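Local coordinates for immunogenic protein MPT63/MPB63 (Mycobacterium tuberculosis, PDB 1LMI) that is a secreted immunogenic antigen with a beta-sandwich fold, whose molecular function is not firmly established, at residues G45-G59 and I95-V109. Numbering follows the deposited sequence.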
loop_
_atom_site.group_PDB
_atom_site.type_symbol
_atom_site.label_atom_id
_atom_site.label_comp_id
_atom_site.label_asym_id
_atom_site.label_seq_id
_atom_site.Cartn_x
_atom_site.Cartn_y
_atom_site.Cartn_z
ATOM N N GLY A 45 10.173 -4.661 15.616
ATOM C CA GLY A 45 8.951 -5.090 16.276
ATOM C C GLY A 45 8.445 -6.376 15.637
ATOM O O GLY A 45 9.166 -7.365 15.472
ATOM N N GLN A 46 7.151 -6.329 15.292
ATOM C CA GLN A 46 6.492 -7.451 14.657
ATOM C C GLN A 46 6.212 -7.183 13.169
ATOM O O GLN A 46 5.599 -6.154 12.896
ATOM C CB GLN A 46 5.161 -7.697 15.379
ATOM C CG GLN A 46 4.307 -8.755 14.685
ATOM C CD GLN A 46 4.882 -10.141 14.811
ATOM O OE1 GLN A 46 5.241 -10.587 15.908
ATOM N NE2 GLN A 46 4.972 -10.868 13.712
ATOM N N VAL A 47 6.598 -8.110 12.311
ATOM C CA VAL A 47 6.300 -7.858 10.890
ATOM C C VAL A 47 4.791 -8.027 10.645
ATOM O O VAL A 47 4.208 -9.008 11.094
ATOM C CB VAL A 47 7.056 -8.778 9.945
ATOM C CG1 VAL A 47 6.682 -8.508 8.490
ATOM C CG2 VAL A 47 8.567 -8.632 10.143
ATOM N N TRP A 48 4.221 -7.040 9.972
ATOM C CA TRP A 48 2.835 -7.114 9.503
ATOM C C TRP A 48 2.862 -7.138 7.979
ATOM O O TRP A 48 3.844 -6.803 7.304
ATOM C CB TRP A 48 1.998 -5.926 9.991
ATOM C CG TRP A 48 1.467 -6.186 11.373
ATOM C CD1 TRP A 48 2.226 -6.517 12.468
ATOM C CD2 TRP A 48 0.100 -6.150 11.773
ATOM N NE1 TRP A 48 1.384 -6.677 13.556
ATOM C CE2 TRP A 48 0.082 -6.457 13.149
ATOM C CE3 TRP A 48 -1.129 -5.873 11.125
ATOM C CZ2 TRP A 48 -1.085 -6.511 13.887
ATOM C CZ3 TRP A 48 -2.280 -5.929 11.867
ATOM C CH2 TRP A 48 -2.265 -6.242 13.233
ATOM N N GLU A 49 1.745 -7.570 7.397
ATOM C CA GLU A 49 1.601 -7.614 5.961
ATOM C C GLU A 49 0.206 -7.097 5.555
ATOM O O GLU A 49 -0.710 -7.032 6.361
ATOM C CB GLU A 49 1.800 -9.022 5.401
ATOM C CG GLU A 49 0.771 -10.034 5.917
ATOM C CD GLU A 49 0.876 -11.385 5.261
ATOM O OE1 GLU A 49 1.854 -12.133 5.534
ATOM O OE2 GLU A 49 0.015 -11.744 4.450
ATOM N N ALA A 50 0.116 -6.729 4.272
ATOM C CA ALA A 50 -1.189 -6.565 3.645
ATOM C C ALA A 50 -1.030 -7.108 2.209
ATOM O O ALA A 50 0.073 -7.293 1.681
ATOM C CB ALA A 50 -1.729 -5.155 3.655
ATOM N N THR A 51 -2.151 -7.386 1.559
ATOM C CA THR A 51 -2.172 -7.786 0.162
ATOM C C THR A 51 -2.734 -6.650 -0.684
ATOM O O THR A 51 -3.862 -6.192 -0.482
ATOM C CB THR A 51 -3.024 -9.037 -0.036
ATOM O OG1 THR A 51 -2.434 -10.124 0.716
ATOM C CG2 THR A 51 -3.067 -9.415 -1.508
ATOM N N ALA A 52 -1.920 -6.158 -1.608
ATOM C CA ALA A 52 -2.247 -4.985 -2.413
ATOM C C ALA A 52 -2.251 -5.351 -3.897
ATOM O O ALA A 52 -1.416 -6.156 -4.324
ATOM C CB ALA A 52 -1.259 -3.870 -2.178
ATOM N N THR A 53 -3.202 -4.767 -4.592
ATOM C CA THR A 53 -3.379 -4.982 -6.031
ATOM C C THR A 53 -3.556 -3.632 -6.731
ATOM O O THR A 53 -4.410 -2.832 -6.322
ATOM C CB THR A 53 -4.612 -5.848 -6.327
ATOM O OG1 THR A 53 -4.541 -7.073 -5.563
ATOM C CG2 THR A 53 -4.658 -6.258 -7.801
ATOM N N VAL A 54 -2.752 -3.373 -7.766
ATOM C CA VAL A 54 -2.894 -2.148 -8.558
ATOM C C VAL A 54 -3.471 -2.502 -9.926
ATOM O O VAL A 54 -3.142 -3.559 -10.508
ATOM C CB VAL A 54 -1.575 -1.385 -8.652
ATOM C CG1 VAL A 54 -0.477 -2.201 -9.321
ATOM C CG2 VAL A 54 -1.858 -0.079 -9.395
ATOM N N ASN A 55 -4.334 -1.650 -10.394
ATOM C CA ASN A 55 -5.110 -1.829 -11.622
ATOM C C ASN A 55 -4.845 -0.651 -12.543
ATOM O O ASN A 55 -5.152 0.467 -12.153
ATOM C CB ASN A 55 -6.586 -1.918 -11.240
ATOM C CG ASN A 55 -7.479 -2.227 -12.413
ATOM O OD1 ASN A 55 -7.008 -2.399 -13.540
ATOM N ND2 ASN A 55 -8.782 -2.300 -12.127
ATOM N N ALA A 56 -4.259 -0.902 -13.708
ATOM C CA ALA A 56 -3.955 0.201 -14.638
ATOM C C ALA A 56 -5.199 0.514 -15.451
ATOM O O ALA A 56 -5.486 -0.077 -16.492
ATOM C CB ALA A 56 -2.759 -0.214 -15.445
ATOM N N ILE A 57 -6.021 1.433 -14.984
ATOM C CA ILE A 57 -7.320 1.668 -15.627
ATOM C C ILE A 57 -7.134 2.539 -16.861
ATOM O O ILE A 57 -7.762 2.273 -17.888
ATOM C CB ILE A 57 -8.276 2.285 -14.603
ATOM C CG1 ILE A 57 -8.616 1.278 -13.488
ATOM C CG2 ILE A 57 -9.521 2.856 -15.251
ATOM C CD1 ILE A 57 -9.424 1.852 -12.331
ATOM N N ARG A 58 -6.281 3.563 -16.742
ATOM C CA ARG A 58 -5.983 4.429 -17.881
ATOM C C ARG A 58 -4.467 4.657 -17.887
ATOM O O ARG A 58 -3.971 5.112 -16.850
ATOM C CB ARG A 58 -6.723 5.763 -17.835
ATOM C CG ARG A 58 -6.356 6.672 -19.017
ATOM C CD ARG A 58 -7.035 8.039 -18.879
ATOM N NE ARG A 58 -6.898 8.837 -20.103
ATOM C CZ ARG A 58 -6.383 10.053 -20.190
ATOM N NH1 ARG A 58 -5.935 10.660 -19.093
ATOM N NH2 ARG A 58 -6.308 10.694 -21.363
ATOM N N GLY A 59 -3.820 4.341 -19.004
ATOM C CA GLY A 59 -2.394 4.461 -19.138
ATOM C C GLY A 59 -1.615 3.314 -18.517
ATOM O O GLY A 59 -2.186 2.463 -17.825
ATOM N N ILE A 95 3.089 -1.655 -15.493
ATOM C CA ILE A 95 2.091 -2.544 -16.126
ATOM C C ILE A 95 1.267 -1.752 -17.124
ATOM O O ILE A 95 0.856 -0.620 -16.882
ATOM C CB ILE A 95 1.151 -3.139 -15.082
ATOM C CG1 ILE A 95 0.483 -2.063 -14.248
ATOM C CG2 ILE A 95 1.910 -4.148 -14.226
ATOM C CD1 ILE A 95 -0.780 -2.541 -13.536
ATOM N N PRO A 96 0.975 -2.340 -18.280
ATOM C CA PRO A 96 0.183 -1.658 -19.288
ATOM C C PRO A 96 -1.286 -1.533 -18.890
ATOM O O PRO A 96 -1.791 -2.286 -18.030
ATOM C CB PRO A 96 0.272 -2.590 -20.509
ATOM C CG PRO A 96 0.621 -3.926 -19.950
ATOM C CD PRO A 96 1.365 -3.705 -18.653
ATOM N N GLN A 97 -1.963 -0.588 -19.532
ATOM C CA GLN A 97 -3.379 -0.375 -19.314
ATOM C C GLN A 97 -4.163 -1.684 -19.452
ATOM O O GLN A 97 -3.923 -2.439 -20.402
ATOM C CB GLN A 97 -3.932 0.627 -20.346
ATOM C CG GLN A 97 -5.385 0.992 -20.092
ATOM C CD GLN A 97 -5.871 2.084 -21.029
ATOM O OE1 GLN A 97 -5.198 3.113 -21.158
ATOM N NE2 GLN A 97 -7.006 1.849 -21.658
ATOM N N GLY A 98 -5.078 -1.906 -18.518
ATOM C CA GLY A 98 -5.954 -3.075 -18.565
ATOM C C GLY A 98 -5.425 -4.258 -17.771
ATOM O O GLY A 98 -6.171 -5.199 -17.561
ATOM N N GLU A 99 -4.170 -4.212 -17.339
ATOM C CA GLU A 99 -3.581 -5.282 -16.519
ATOM C C GLU A 99 -3.605 -4.866 -15.058
ATOM O O GLU A 99 -3.946 -3.723 -14.708
ATOM C CB GLU A 99 -2.158 -5.567 -17.017
ATOM C CG GLU A 99 -2.180 -6.063 -18.459
ATOM C CD GLU A 99 -0.928 -6.793 -18.860
ATOM O OE1 GLU A 99 0.013 -6.973 -18.056
ATOM O OE2 GLU A 99 -0.917 -7.210 -20.050
ATOM N N GLN A 100 -3.259 -5.829 -14.223
ATOM C CA GLN A 100 -3.190 -5.666 -12.777
ATOM C C GLN A 100 -1.928 -6.318 -12.248
ATOM O O GLN A 100 -1.348 -7.171 -12.935
ATOM C CB GLN A 100 -4.439 -6.257 -12.078
ATOM C CG GLN A 100 -5.720 -5.722 -12.679
ATOM C CD GLN A 100 -6.944 -5.776 -11.817
ATOM O OE1 GLN A 100 -6.831 -5.886 -10.592
ATOM N NE2 GLN A 100 -8.119 -5.657 -12.410
ATOM N N SER A 101 -1.565 -5.931 -11.016
ATOM C CA SER A 101 -0.384 -6.520 -10.390
ATOM C C SER A 101 -0.650 -6.707 -8.912
ATOM O O SER A 101 -1.143 -5.748 -8.299
ATOM C CB SER A 101 0.817 -5.621 -10.689
ATOM O OG SER A 101 2.038 -6.152 -10.255
ATOM N N THR A 102 -0.359 -7.866 -8.342
ATOM C CA THR A 102 -0.708 -8.060 -6.939
ATOM C C THR A 102 0.459 -8.636 -6.152
ATOM O O THR A 102 1.395 -9.221 -6.713
ATOM C CB THR A 102 -1.967 -8.963 -6.854
ATOM O OG1 THR A 102 -2.533 -8.903 -5.549
ATOM C CG2 THR A 102 -1.558 -10.425 -7.067
ATOM N N GLY A 103 0.368 -8.480 -4.833
ATOM C CA GLY A 103 1.386 -9.141 -3.997
ATOM C C GLY A 103 1.319 -8.567 -2.599
ATOM O O GLY A 103 0.459 -7.763 -2.239
ATOM N N LYS A 104 2.278 -8.995 -1.772
ATOM C CA LYS A 104 2.331 -8.465 -0.419
ATOM C C LYS A 104 3.158 -7.200 -0.256
ATOM O O LYS A 104 4.086 -6.910 -1.003
ATOM C CB LYS A 104 2.968 -9.536 0.498
ATOM C CG LYS A 104 2.248 -10.876 0.410
ATOM C CD LYS A 104 0.850 -10.783 0.969
ATOM C CE LYS A 104 0.365 -12.025 1.687
ATOM N NZ LYS A 104 0.632 -13.305 0.991
ATOM N N ILE A 105 2.800 -6.465 0.797
ATOM C CA ILE A 105 3.607 -5.333 1.274
ATOM C C ILE A 105 3.783 -5.577 2.767
ATOM O O ILE A 105 2.909 -6.189 3.395
ATOM C CB ILE A 105 2.935 -3.980 0.995
ATOM C CG1 ILE A 105 1.475 -3.917 1.465
ATOM C CG2 ILE A 105 3.020 -3.587 -0.492
ATOM C CD1 ILE A 105 0.845 -2.543 1.352
ATOM N N TYR A 106 4.893 -5.158 3.340
ATOM C CA TYR A 106 5.193 -5.409 4.745
ATOM C C TYR A 106 5.439 -4.146 5.556
ATOM O O TYR A 106 5.774 -3.110 4.994
ATOM C CB TYR A 106 6.437 -6.315 4.795
ATOM C CG TYR A 106 6.165 -7.673 4.164
ATOM C CD1 TYR A 106 5.483 -8.626 4.893
ATOM C CD2 TYR A 106 6.567 -7.983 2.871
ATOM C CE1 TYR A 106 5.215 -9.876 4.362
ATOM C CE2 TYR A 106 6.299 -9.232 2.325
ATOM C CZ TYR A 106 5.624 -10.167 3.081
ATOM O OH TYR A 106 5.350 -11.402 2.517
ATOM N N PHE A 107 5.293 -4.258 6.878
ATOM C CA PHE A 107 5.476 -3.148 7.816
ATOM C C PHE A 107 6.190 -3.651 9.082
ATOM O O PHE A 107 6.000 -4.823 9.442
ATOM C CB PHE A 107 4.134 -2.526 8.210
ATOM C CG PHE A 107 3.224 -2.194 7.044
ATOM C CD1 PHE A 107 3.316 -0.997 6.372
ATOM C CD2 PHE A 107 2.274 -3.126 6.648
ATOM C CE1 PHE A 107 2.487 -0.740 5.312
ATOM C CE2 PHE A 107 1.435 -2.862 5.561
ATOM C CZ PHE A 107 1.539 -1.666 4.885
ATOM N N ASP A 108 6.964 -2.832 9.762
ATOM C CA ASP A 108 7.579 -3.243 11.035
ATOM C C ASP A 108 6.812 -2.587 12.164
ATOM O O ASP A 108 6.950 -1.395 12.434
ATOM C CB ASP A 108 9.049 -2.807 11.040
ATOM C CG ASP A 108 9.827 -3.274 12.247
ATOM O OD1 ASP A 108 9.224 -4.006 13.070
ATOM O OD2 ASP A 108 11.024 -2.899 12.343
ATOM N N VAL A 109 5.902 -3.334 12.822
ATOM C CA VAL A 109 5.015 -2.715 13.789
ATOM C C VAL A 109 5.679 -2.704 15.167
ATOM O O VAL A 109 5.884 -3.754 15.760
ATOM C CB VAL A 109 3.659 -3.449 13.811
ATOM C CG1 VAL A 109 2.779 -2.965 14.959
ATOM C CG2 VAL A 109 2.934 -3.295 12.470
HETATM O O HOH W 1 -0.528 -14.555 3.962
HETATM O O HOH W 2 3.659 -13.309 3.364
HETATM O O HOH W 3 -7.795 -4.983 -15.324
#
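W48 lies over V109, whose methyl CG2 sits 3.6 Å from the centroid of the five-membered ring, a CH-pi contact over the face. The W48 ring is swung beside its own backbone N (chi1 -85°), and this brings it across the valine. The packing is close here: W48 CD1 is 3.3 Å from V109 CG2. On the same face A50 pairs with I105 and W48 with F107, while A52 faces G103 and V54 faces S101. A50, A52, V54, I105 and F107 are buried, and F68 and A70 of strand 68-71 cover this side. At the far end I95 CD1 reaches to 3.6 Å from A56 CB.

The other face is mostly polar, apart from V47, whose CG1 is 3.8 Å from Y106 CD1. T53 OG1 and T102 OG1 share a hydrogen bond of 2.7 Å. The side-chain amides of N55 and Q100 stack with planes 18° apart. One water joins N55 OD1, Q100 NE2 and G98 O, while N55 ND2 bonds E12. E49 OE1 is held by S34 and by a water shared with Y106 OH, which also bonds P87 O. Both ends are pinned by side chains: D108 OD1 takes G45 N on its syn lone pair and OD2 takes A44 N, and Q97 OE1 takes G59 N at 2.8 Å. The type II turn P96-E99 returns G98 N to A56 O.

Paired backbone hydrogen bonds from Q46/V109 to V54/S101 make an antiparallel ladder, with 100-109 at the sheet edge. Its largely apolar face is turned to the other sheet of the beta-sandwich.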